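Local coordinates for protein putative enoyl-CoA hydratase/isomerase (Acinetobacter baumannii, PDB 3FDU) that is a putative enoyl-CoA hydratase/isomerase of the crotonase superfamily that probably acts on coenzyme A thioesters, at residues Y34-K39 and P87-L91; L41-N47 and S94-K100. The protein carries 4 engineered substitutions. All coordinates share one frame; numbering follows the deposited sequence.

Interactions 1 and 2 are successive lengths of one seam between helices 31-46 and 87-97, which run side by side in the crotonase fold; their centres lie 12 Å apart. Packing is continuous between them: L91 CD1 lies 3.8 Å from L41 CD1, and A38 CB 3.5 Å from S94 OG. Interaction 1 is almost wholly apolar, whereas interaction 2 turns polar as the chain leaves helix 87-97. At interaction 1, Y34 OH is hydrogen-bonded to N66 OD1, and a glycerol, which may mark a pocket, lies about 4 Å from the P88 side chain. Interaction 2 has at R97 a sulfate probably taken up from the crystallisation liquor.

Interaction 1: residues Y34-K39 and P87-L91; sequences YLWIAK and PPFVL
P87 opens an apolar seam against Y34 and L35 where two helices of the crotonase fold, 31-46 and 87-97, pack side by side. The axes of the two segments approach to 8.2 Å at only 18° from parallel. P87 CB fits between two residues of the facing turn, 3.8 Å from Y34 CB and equally near L35 CD2. P88 lies over one face of the Y34 ring in a CH-pi contact, its CG 4.1 Å from the ring centroid and 15° off the normal. The far end of that ring is fixed from elsewhere, by a hydrogen bond between Y34 OH and N66. V90 then fills the side of the seam near L35 and K39: its CG1, anti to the backbone N, stands 3.8 Å from A38 CB, and the K39 chain, bent at chi2 and chi4, crosses V90 at a slant and brings NZ against the same methyl. L91 faces the small side chain of A38, where the backbones come nearest, with CA atoms 4.5 Å apart. From there its two methyls part. CD2 meets the edge of the Y34 ring in its plane, 3.9 Å from CD1 of that ring, while L91 CD1 crosses to I37 and lies 3.6 Å from I37 CG2.

Interaction 2: residues L41-N47 and S94-K100; sequences LDEADQN and SAARLSK. With SO4 (sulfate ion), chain G.
D45 reaches from helix 31-46 to L98, S99 and K100, where helix 87-97 of the crotonase fold gives way to the loop leading into strand 102-106. With CG roughly anti to the backbone N (chi1 -151°), the side chain lies over this loop. D45 CB meets L98 CD1 at 3.7 Å, and CG is about as near to that methyl. At the tip the two oxygens hold one serine: OD1 accepts the S99 hydroxyl through its syn lone pair, with OG 2.7 Å away, while OD2 takes the S99 backbone N at 2.9 Å, met 43° above the carboxylate plane. This double grip should hold the carboxylate against rotation. K100 runs alongside, extended beyond CG, so that its aliphatic chain passes D45 OD1 and NZ arrives among backbone carbonyls. NZ gives a hydrogen bond of 3.0 Å to A44 O, in the carbonyl plane, and a weak one to D45 O; V50 O and a water also bind it. One turn earlier on helix 31-46, L41 makes the apolar part of the contact, with CD1 4.1 Å from A95 CB; it also touches V53 of strand 52-57. R97 points elsewhere, presenting its guanidinium edge to the sulfate that K93 NZ also binds; R97 NH1 donates to sulfate O1 at 3.0 Å, with an N-H...O angle of 156°.

Interaction 1: residues Y34-K39 and P87-L91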
loop_
_atom_site.group_PDB
_atom_site.type_symbol
_atom_site.label_atom_id
_atom_site.label_comp_id
_atom_site.label_asym_id
_atom_site.label_seq_id
_atom_site.Cartn_x
_atom_site.Cartn_y
_atom_site.Cartn_z
ATOM N N TYR A 34 -28.057 0.075 -11.045
ATOM C CA TYR A 34 -26.825 -0.715 -10.845
ATOM C C TYR A 34 -26.688 -1.845 -11.927
ATOM O O TYR A 34 -25.612 -2.056 -12.541
ATOM C CB TYR A 34 -26.802 -1.378 -9.478
ATOM C CG TYR A 34 -26.689 -0.516 -8.237
ATOM C CD1 TYR A 34 -25.473 0.070 -7.869
ATOM C CD2 TYR A 34 -27.778 -0.361 -7.377
ATOM C CE1 TYR A 34 -25.352 0.801 -6.699
ATOM C CE2 TYR A 34 -27.666 0.378 -6.198
ATOM C CZ TYR A 34 -26.459 0.967 -5.879
ATOM O OH TYR A 34 -26.318 1.660 -4.690
ATOM N N LEU A 35 -27.782 -2.556 -12.182
ATOM C CA LEU A 35 -27.753 -3.655 -13.167
ATOM C C LEU A 35 -27.571 -3.185 -14.591
ATOM O O LEU A 35 -26.885 -3.847 -15.417
ATOM C CB LEU A 35 -29.045 -4.470 -13.074
ATOM C CG LEU A 35 -29.324 -5.039 -11.676
ATOM C CD1 LEU A 35 -30.634 -5.846 -11.666
ATOM C CD2 LEU A 35 -28.152 -5.935 -11.174
ATOM N N TRP A 36 -28.220 -2.072 -14.928
ATOM C CA TRP A 36 -28.045 -1.519 -16.271
ATOM C C TRP A 36 -26.588 -1.114 -16.468
ATOM O O TRP A 36 -26.030 -1.319 -17.542
ATOM C CB TRP A 36 -28.929 -0.284 -16.497
ATOM C CG TRP A 36 -30.388 -0.616 -16.386
ATOM C CD1 TRP A 36 -30.959 -1.840 -16.568
ATOM C CD2 TRP A 36 -31.457 0.283 -16.013
ATOM N NE1 TRP A 36 -32.324 -1.758 -16.346
ATOM C CE2 TRP A 36 -32.655 -0.466 -16.026
ATOM C CE3 TRP A 36 -31.515 1.644 -15.713
ATOM C CZ2 TRP A 36 -33.908 0.106 -15.706
ATOM C CZ3 TRP A 36 -32.752 2.224 -15.417
ATOM C CH2 TRP A 36 -33.937 1.444 -15.415
ATOM N N ILE A 37 -25.987 -0.482 -15.451
ATOM C CA ILE A 37 -24.560 -0.141 -15.601
ATOM C C ILE A 37 -23.699 -1.426 -15.741
ATOM O O ILE A 37 -22.766 -1.490 -16.572
ATOM C CB ILE A 37 -24.034 0.744 -14.468
ATOM C CG1 ILE A 37 -24.844 2.087 -14.383
ATOM C CG2 ILE A 37 -22.557 1.092 -14.751
ATOM C CD1 ILE A 37 -24.587 2.862 -13.010
ATOM N N ALA A 38 -23.981 -2.425 -14.901
ATOM C CA ALA A 38 -23.257 -3.716 -14.970
ATOM C C ALA A 38 -23.376 -4.353 -16.335
ATOM O O ALA A 38 -22.382 -4.834 -16.888
ATOM C CB ALA A 38 -23.774 -4.687 -13.886
ATOM N N LYS A 39 -24.588 -4.355 -16.909
ATOM C CA LYS A 39 -24.748 -4.977 -18.219
ATOM C C LYS A 39 -23.993 -4.261 -19.296
ATOM O O LYS A 39 -23.443 -4.916 -20.204
ATOM C CB LYS A 39 -26.213 -5.100 -18.657
ATOM C CG LYS A 39 -27.138 -5.571 -17.557
ATOM C CD LYS A 39 -26.665 -6.845 -16.875
ATOM C CE LYS A 39 -27.421 -7.054 -15.566
ATOM N NZ LYS A 39 -26.572 -6.583 -14.466
ATOM N N PRO A 87 -27.858 -6.045 -6.373
ATOM C CA PRO A 87 -27.382 -5.208 -7.516
ATOM C C PRO A 87 -26.060 -4.476 -7.360
ATOM O O PRO A 87 -25.253 -4.556 -8.268
ATOM C CB PRO A 87 -28.556 -4.240 -7.768
ATOM C CG PRO A 87 -29.805 -5.103 -7.356
ATOM C CD PRO A 87 -29.296 -5.817 -6.102
ATOM N N PRO A 88 -25.792 -3.823 -6.214
ATOM C CA PRO A 88 -24.468 -3.147 -6.155
ATOM C C PRO A 88 -23.286 -4.122 -6.279
ATOM O O PRO A 88 -22.291 -3.756 -6.844
ATOM C CB PRO A 88 -24.417 -2.528 -4.753
ATOM C CG PRO A 88 -25.823 -2.589 -4.192
ATOM C CD PRO A 88 -26.606 -3.596 -5.002
ATOM N N PHE A 89 -23.361 -5.319 -5.698
ATOM C CA PHE A 89 -22.242 -6.291 -5.867
ATOM C C PHE A 89 -22.095 -6.794 -7.296
ATOM O O PHE A 89 -20.971 -7.087 -7.762
ATOM C CB PHE A 89 -22.405 -7.433 -4.873
ATOM C CG PHE A 89 -22.634 -6.951 -3.480
ATOM C CD1 PHE A 89 -21.589 -6.487 -2.734
ATOM C CD2 PHE A 89 -23.913 -6.944 -2.925
ATOM C CE1 PHE A 89 -21.795 -6.028 -1.425
ATOM C CE2 PHE A 89 -24.131 -6.468 -1.649
ATOM C CZ PHE A 89 -23.067 -5.974 -0.899
ATOM N N VAL A 90 -23.215 -6.886 -8.008
ATOM C CA VAL A 90 -23.202 -7.260 -9.445
ATOM C C VAL A 90 -22.413 -6.203 -10.274
ATOM O O VAL A 90 -21.544 -6.541 -11.079
ATOM C CB VAL A 90 -24.647 -7.436 -10.038
ATOM C CG1 VAL A 90 -24.609 -7.642 -11.628
ATOM C CG2 VAL A 90 -25.362 -8.658 -9.379
ATOM N N LEU A 91 -22.693 -4.925 -10.035
ATOM C CA LEU A 91 -21.949 -3.820 -10.677
ATOM C C LEU A 91 -20.469 -3.898 -10.308
ATOM O O LEU A 91 -19.594 -3.826 -11.206
ATOM C CB LEU A 91 -22.537 -2.450 -10.283
ATOM C CG LEU A 91 -21.716 -1.214 -10.711
ATOM C CD1 LEU A 91 -21.489 -1.268 -12.204
ATOM C CD2 LEU A 91 -22.478 0.093 -10.311
#

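Interaction 2: residues L41-N47 and S94-K100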
loop_
_atom_site.group_PDB
_atom_site.type_symbol
_atom_site.label_atom_id
_atom_site.label_comp_id
_atom_site.label_asym_id
_atom_site.label_seq_id
_atom_site.Cartn_x
_atom_site.Cartn_y
_atom_site.Cartn_z
ATOM N N LEU A 41 -21.171 -2.560 -18.994
ATOM C CA LEU A 41 -19.767 -2.980 -18.854
ATOM C C LEU A 41 -19.528 -4.385 -19.476
ATOM O O LEU A 41 -18.546 -4.608 -20.159
ATOM C CB LEU A 41 -19.390 -3.031 -17.373
ATOM C CG LEU A 41 -19.384 -1.597 -16.758
ATOM C CD1 LEU A 41 -19.168 -1.591 -15.247
ATOM C CD2 LEU A 41 -18.321 -0.764 -17.430
ATOM N N ASP A 42 -20.424 -5.315 -19.181
ATOM C CA ASP A 42 -20.311 -6.691 -19.695
ATOM C C ASP A 42 -20.366 -6.658 -21.232
ATOM O O ASP A 42 -19.513 -7.230 -21.902
ATOM C CB ASP A 42 -21.454 -7.529 -19.148
ATOM C CG ASP A 42 -21.324 -7.789 -17.656
ATOM O OD1 ASP A 42 -20.207 -7.636 -17.088
ATOM O OD2 ASP A 42 -22.344 -8.189 -17.063
ATOM N N GLU A 43 -21.367 -5.969 -21.780
ATOM C CA GLU A 43 -21.445 -5.840 -23.247
ATOM C C GLU A 43 -20.265 -5.081 -23.875
ATOM O O GLU A 43 -19.773 -5.457 -24.946
ATOM C CB GLU A 43 -22.786 -5.217 -23.655
ATOM C CG GLU A 43 -23.987 -6.160 -23.395
ATOM C CD GLU A 43 -25.338 -5.414 -23.395
ATOM O OE1 GLU A 43 -25.354 -4.151 -23.470
ATOM O OE2 GLU A 43 -26.382 -6.099 -23.286
ATOM N N ALA A 44 -19.806 -3.996 -23.238
ATOM C CA ALA A 44 -18.618 -3.315 -23.746
ATOM C C ALA A 44 -17.440 -4.269 -23.892
ATOM O O ALA A 44 -16.664 -4.147 -24.826
ATOM C CB ALA A 44 -18.195 -2.088 -22.829
ATOM N N ASP A 45 -17.271 -5.179 -22.955
ATOM C CA ASP A 45 -16.088 -6.040 -22.970
ATOM C C ASP A 45 -16.156 -7.029 -24.156
ATOM O O ASP A 45 -15.131 -7.513 -24.606
ATOM C CB ASP A 45 -15.983 -6.836 -21.674
ATOM C CG ASP A 45 -14.542 -7.171 -21.304
ATOM O OD1 ASP A 45 -13.628 -6.749 -22.048
ATOM O OD2 ASP A 45 -14.316 -7.870 -20.275
ATOM N N GLN A 46 -17.366 -7.332 -24.617
ATOM C CA GLN A 46 -17.600 -8.218 -25.788
ATOM C C GLN A 46 -17.658 -7.458 -27.125
ATOM O O GLN A 46 -17.609 -8.058 -28.239
ATOM C CB GLN A 46 -18.925 -8.982 -25.597
ATOM C CG GLN A 46 -18.981 -9.845 -24.340
ATOM C CD GLN A 46 -17.793 -10.783 -24.259
ATOM O OE1 GLN A 46 -17.338 -11.307 -25.277
ATOM N NE2 GLN A 46 -17.269 -10.988 -23.053
ATOM N N ASN A 47 -17.790 -6.144 -27.040
ATOM C CA ASN A 47 -17.983 -5.328 -28.242
ATOM C C ASN A 47 -16.637 -4.984 -28.875
ATOM O O ASN A 47 -15.829 -4.252 -28.303
ATOM C CB ASN A 47 -18.808 -4.080 -27.889
ATOM C CG ASN A 47 -19.184 -3.233 -29.109
ATOM O OD1 ASN A 47 -18.548 -3.316 -30.152
ATOM N ND2 ASN A 47 -20.195 -2.381 -28.957
ATOM N N SER A 94 -18.855 -6.790 -12.135
ATOM C CA SER A 94 -18.745 -6.492 -13.546
ATOM C C SER A 94 -17.573 -5.541 -13.846
ATOM O O SER A 94 -16.899 -5.672 -14.841
ATOM C CB SER A 94 -20.000 -5.829 -14.094
ATOM O OG SER A 94 -21.038 -6.811 -14.222
ATOM N N ALA A 95 -17.440 -4.530 -13.025
ATOM C CA ALA A 95 -16.363 -3.600 -13.150
ATOM C C ALA A 95 -15.018 -4.294 -12.899
ATOM O O ALA A 95 -14.113 -4.157 -13.706
ATOM C CB ALA A 95 -16.584 -2.390 -12.203
ATOM N N ALA A 96 -14.908 -5.062 -11.809
ATOM C CA ALA A 96 -13.662 -5.773 -11.527
ATOM C C ALA A 96 -13.219 -6.676 -12.686
ATOM O O ALA A 96 -12.013 -6.786 -12.953
ATOM C CB ALA A 96 -13.763 -6.604 -10.212
ATOM N N ARG A 97 -14.178 -7.315 -13.368
ATOM C CA ARG A 97 -13.849 -8.279 -14.443
ATOM C C ARG A 97 -13.639 -7.656 -15.847
ATOM O O ARG A 97 -13.149 -8.342 -16.741
ATOM C CB ARG A 97 -14.930 -9.374 -14.561
ATOM C CG ARG A 97 -14.961 -10.370 -13.422
ATOM C CD ARG A 97 -16.258 -11.170 -13.454
ATOM N NE ARG A 97 -16.116 -12.390 -12.660
ATOM C CZ ARG A 97 -17.063 -12.919 -11.893
ATOM N NH1 ARG A 97 -16.810 -14.048 -11.232
ATOM N NH2 ARG A 97 -18.248 -12.325 -11.771
ATOM N N LEU A 98 -14.040 -6.401 -16.068
ATOM C CA LEU A 98 -13.795 -5.737 -17.373
ATOM C C LEU A 98 -12.320 -5.921 -17.810
ATOM O O LEU A 98 -11.389 -5.596 -17.081
ATOM C CB LEU A 98 -14.175 -4.260 -17.295
ATOM C CG LEU A 98 -14.030 -3.449 -18.584
ATOM C CD1 LEU A 98 -14.990 -3.956 -19.653
ATOM C CD2 LEU A 98 -14.277 -1.969 -18.299
ATOM N N SER A 99 -12.105 -6.502 -18.978
ATOM C CA SER A 99 -10.733 -6.867 -19.363
ATOM C C SER A 99 -10.042 -5.652 -19.970
ATOM O O SER A 99 -8.806 -5.595 -20.108
ATOM C CB SER A 99 -10.797 -8.053 -20.399
ATOM O OG SER A 99 -11.009 -7.494 -21.701
ATOM N N LYS A 100 -10.847 -4.662 -20.354
ATOM C CA LYS A 100 -10.332 -3.497 -21.043
ATOM C C LYS A 100 -10.078 -2.372 -20.027
ATOM O O LYS A 100 -10.590 -2.451 -18.914
ATOM C CB LYS A 100 -11.356 -3.018 -22.095
ATOM C CG LYS A 100 -11.558 -4.111 -23.220
ATOM C CD LYS A 100 -12.796 -3.843 -24.150
ATOM C CE LYS A 100 -12.864 -4.975 -25.250
ATOM N NZ LYS A 100 -14.046 -4.625 -26.125
HETATM S S SO4 G . -20.609 -14.073 -10.272
HETATM O O1 SO4 G . -19.324 -14.587 -9.769
HETATM O O2 SO4 G . -21.640 -15.093 -10.162
HETATM O O3 SO4 G . -21.010 -12.857 -9.567
HETATM O O4 SO4 G . -20.424 -13.654 -11.665
HETATM O O HOH W 1 -17.780 -6.887 -17.179
HETATM O O HOH W 2 -13.843 -7.132 -27.504
#